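Local structure of cytochrome P450 CYP260B1 (Sorangium cellulosum, 5HIW) at residues S97-A102 with L200-R205. The protein is a bacterial haem-containing member of the cytochrome P450 family, a mostly helical protein that holds its protoporphyrin IX iron cofactor in an internal pocket. Numbering follows the deposited sequence.
Sequences SRYEEA and LGEIAR
Arg98 and Glu202 form a charged link between helices 93-113 and 199-209, a small example of two helices joined by long polar side chains rather than by close backbone approach. In this salt bridge Arg98 NH1 lies 2.6 Å from Glu202 OE2. The N-H points well off the oxygen (115°), so as a hydrogen bond it is weak. Guanidinium and carboxylate are turned 45° from each other. Glu202 OE1 makes a second charged link, to Arg94, one turn before Arg98 on the same helix, and the carboxylate thus probably offsets the charge of two neighbouring arginines.

Van der Waals contact comes from Tyr99, whose side chain is about 10 Å from the haem. Its OH rests 3.7 Å from Glu202 CG, which sits at the ring edge while the carboxylate stands perpendicular to the ring. Over one ring face lies Arg98 CG, 4.0 Å above the plane; CG stands anti to the backbone N of Arg98 (chi1 179°), which carries it over the ring. The hydroxyl's main polar partner is the carbonyl oxygen of Asp197.

Water adds a looser bridge: it donates weakly to Tyr99 OH at 3.3 Å and accepts a weak bond from Arg205 NH2 at 3.1 Å, in the guanidinium plane.

With the nearest CA atoms, those of Arg98 and Glu202, 10.9 Å apart, the contact is a side-chain-mediated helix-helix junction of the predominantly helical P450 fold.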
ATOM      1  N   SER A  97     -12.680 -13.617  -4.332  1.00 17.40           N
ATOM      2  CA  SER A  97     -12.528 -15.046  -4.214  1.00 16.31           C
ATOM      3  C   SER A  97     -12.235 -15.676  -5.585  1.00 15.65           C
ATOM      4  O   SER A  97     -11.428 -16.598  -5.685  1.00 18.37           O
ATOM      5  CB  SER A  97     -13.875 -15.654  -3.699  1.00 17.45           C
ATOM      6  OG  SER A  97     -13.840 -17.033  -3.781  1.00 17.89           O
ATOM      7  N   ARG A  98     -12.851 -15.123  -6.616  1.00 18.27           N
ATOM      8  CA  ARG A  98     -12.599 -15.646  -7.977  1.00 20.29           C
ATOM      9  C   ARG A  98     -11.134 -15.610  -8.316  1.00 18.67           C
ATOM     10  O   ARG A  98     -10.591 -16.604  -8.848  1.00 21.09           O
ATOM     11  CB  ARG A  98     -13.332 -14.808  -9.033  1.00 23.04           C
ATOM     12  CG  ARG A  98     -13.055 -15.317 -10.464  1.00 29.79           C
ATOM     13  CD  ARG A  98     -14.068 -14.675 -11.445  1.00 40.45           C
ATOM     14  NE  ARG A  98     -15.374 -15.070 -10.892  1.00 53.15           N
ATOM     15  CZ  ARG A  98     -16.578 -14.615 -11.241  1.00 59.97           C
ATOM     16  NH1 ARG A  98     -16.735 -13.739 -12.253  1.00 66.51           N
ATOM     17  NH2 ARG A  98     -17.644 -15.078 -10.563  1.00 43.34           N
ATOM     18  N   TYR A  99     -10.548 -14.460  -8.051  1.00 19.72           N
ATOM     19  CA  TYR A  99      -9.095 -14.249  -8.359  1.00 19.26           C
ATOM     20  C   TYR A  99      -8.139 -14.813  -7.361  1.00 18.50           C
ATOM     21  O   TYR A  99      -7.003 -15.195  -7.715  1.00 16.95           O
ATOM     22  CB  TYR A  99      -8.837 -12.805  -8.777  1.00 21.66           C
ATOM     23  CG  TYR A  99      -9.556 -12.611 -10.095  1.00 21.50           C
ATOM     24  CD1 TYR A  99      -9.125 -13.291 -11.251  1.00 26.11           C
ATOM     25  CD2 TYR A  99     -10.665 -11.795 -10.184  1.00 23.12           C
ATOM     26  CE1 TYR A  99      -9.834 -13.182 -12.435  1.00 25.91           C
ATOM     27  CE2 TYR A  99     -11.391 -11.707 -11.326  1.00 24.09           C
ATOM     28  CZ  TYR A  99     -10.972 -12.395 -12.469  1.00 29.64           C
ATOM     29  OH  TYR A  99     -11.688 -12.270 -13.650  1.00 35.08           O
ATOM     30  N   GLU A 100      -8.623 -15.035  -6.142  1.00 16.17           N
ATOM     31  CA  GLU A 100      -7.901 -15.938  -5.283  1.00 15.92           C
ATOM     32  C   GLU A 100      -7.648 -17.268  -5.923  1.00 18.61           C
ATOM     33  O   GLU A 100      -6.493 -17.811  -5.889  1.00 19.42           O
ATOM     34  CB  GLU A 100      -8.609 -16.090  -3.910  1.00 16.75           C
ATOM     35  CG  GLU A 100      -8.076 -17.240  -3.044  1.00 17.00           C
ATOM     36  CD  GLU A 100      -8.470 -17.154  -1.545  1.00 18.01           C
ATOM     37  OE1 GLU A 100      -9.103 -16.196  -1.132  1.00 22.48           O
ATOM     38  OE2 GLU A 100      -8.100 -18.021  -0.759  1.00 20.50           O
ATOM     39  N   GLU A 101      -8.697 -17.860  -6.486  1.00 17.95           N
ATOM     40  CA  GLU A 101      -8.539 -19.198  -7.002  1.00 20.11           C
ATOM     41  C   GLU A 101      -7.837 -19.178  -8.361  1.00 19.36           C
ATOM     42  O   GLU A 101      -6.992 -20.014  -8.662  1.00 21.36           O
ATOM     43  CB  GLU A 101      -9.916 -19.880  -7.122  1.00 20.12           C
ATOM     44  CG  GLU A 101      -9.844 -21.314  -7.627  1.00 22.98           C
ATOM     45  CD  GLU A 101      -9.778 -21.476  -9.151  1.00 27.65           C
ATOM     46  OE1 GLU A 101     -10.140 -20.556  -9.927  1.00 26.77           O
ATOM     47  OE2 GLU A 101      -9.371 -22.587  -9.556  1.00 30.85           O
ATOM     48  N   ALA A 102      -8.238 -18.255  -9.198  1.00 21.72           N
ATOM     49  CA  ALA A 102      -7.743 -18.257 -10.604  1.00 23.98           C
ATOM     50  C   ALA A 102      -6.380 -17.629 -10.744  1.00 23.68           C
ATOM     51  O   ALA A 102      -5.630 -18.004 -11.652  1.00 22.10           O
ATOM     52  CB  ALA A 102      -8.738 -17.503 -11.482  1.00 20.83           C
ATOM     53  N   LEU A 200      -9.286  -7.705 -15.953  1.00 25.61           N
ATOM     54  CA  LEU A 200      -9.403  -6.588 -16.905  1.00 25.38           C
ATOM     55  C   LEU A 200     -10.690  -6.900 -17.621  1.00 26.11           C
ATOM     56  O   LEU A 200     -11.476  -6.006 -17.942  1.00 30.09           O
ATOM     57  CB  LEU A 200      -8.199  -6.474 -17.880  1.00 26.03           C
ATOM     58  CG  LEU A 200      -8.439  -5.376 -18.919  1.00 26.34           C
ATOM     59  CD1 LEU A 200      -7.094  -4.818 -19.402  1.00 26.33           C
ATOM     60  CD2 LEU A 200      -9.224  -5.942 -20.115  1.00 28.32           C
ATOM     61  N   GLY A 201     -10.946  -8.152 -17.864  1.00 25.22           N
ATOM     62  CA  GLY A 201     -12.307  -8.527 -18.397  1.00 29.82           C
ATOM     63  C   GLY A 201     -13.559  -8.136 -17.600  1.00 32.07           C
ATOM     64  O   GLY A 201     -14.535  -7.639 -18.184  1.00 32.45           O
ATOM     65  N   GLU A 202     -13.554  -8.331 -16.280  1.00 29.71           N
ATOM     66  CA  GLU A 202     -14.645  -7.873 -15.408  1.00 28.91           C
ATOM     67  C   GLU A 202     -14.731  -6.341 -15.481  1.00 25.79           C
ATOM     68  O   GLU A 202     -15.814  -5.761 -15.369  1.00 26.37           O
ATOM     69  CB  GLU A 202     -14.396  -8.182 -13.902  1.00 30.91           C
ATOM     70  CG  GLU A 202     -14.318  -9.658 -13.480  1.00 37.13           C
ATOM     71  CD  GLU A 202     -15.640 -10.210 -12.993  1.00 34.56           C
ATOM     72  OE1 GLU A 202     -16.550  -9.375 -12.741  1.00 32.81           O
ATOM     73  OE2 GLU A 202     -15.719 -11.449 -12.833  1.00 35.72           O
ATOM     74  N   ILE A 203     -13.611  -5.655 -15.628  1.00 21.93           N
ATOM     75  CA  ILE A 203     -13.662  -4.178 -15.620  1.00 20.50           C
ATOM     76  C   ILE A 203     -14.354  -3.705 -16.912  1.00 24.88           C
ATOM     77  O   ILE A 203     -15.209  -2.800 -16.899  1.00 22.20           O
ATOM     78  CB  ILE A 203     -12.250  -3.564 -15.530  1.00 21.16           C
ATOM     79  CG1 ILE A 203     -11.727  -3.616 -14.112  1.00 27.20           C
ATOM     80  CG2 ILE A 203     -12.252  -2.129 -15.921  1.00 22.32           C
ATOM     81  CD1 ILE A 203     -10.207  -3.680 -14.050  1.00 28.05           C
ATOM     82  N   ALA A 204     -13.998  -4.339 -18.020  1.00 24.67           N
ATOM     83  CA  ALA A 204     -14.560  -3.896 -19.305  1.00 30.12           C
ATOM     84  C   ALA A 204     -16.065  -4.037 -19.247  1.00 30.33           C
ATOM     85  O   ALA A 204     -16.804  -3.145 -19.635  1.00 28.94           O
ATOM     86  CB  ALA A 204     -13.932  -4.647 -20.452  1.00 30.62           C
ATOM     87  N   ARG A 205     -16.525  -5.126 -18.668  1.00 33.85           N
ATOM     88  CA  ARG A 205     -17.954  -5.343 -18.438  1.00 33.57           C
ATOM     89  C   ARG A 205     -18.641  -4.449 -17.403  1.00 30.18           C
ATOM     90  O   ARG A 205     -19.790  -4.010 -17.621  1.00 32.04           O
ATOM     91  CB  ARG A 205     -18.228  -6.870 -18.272  1.00 37.56           C
ATOM     92  CG  ARG A 205     -17.979  -7.581 -19.630  1.00 45.37           C
ATOM     93  CD  ARG A 205     -18.037  -9.115 -19.708  1.00 54.05           C
ATOM     94  NE  ARG A 205     -17.162  -9.808 -18.745  1.00 62.14           N
ATOM     95  CZ  ARG A 205     -17.477 -10.102 -17.464  1.00 71.11           C
ATOM     96  NH1 ARG A 205     -18.666  -9.774 -16.916  1.00 71.57           N
ATOM     97  NH2 ARG A 205     -16.575 -10.741 -16.702  1.00 69.79           N
TER
HETATM   98  O   HOH W   1     -13.635 -11.507 -16.210  1.00 34.54           O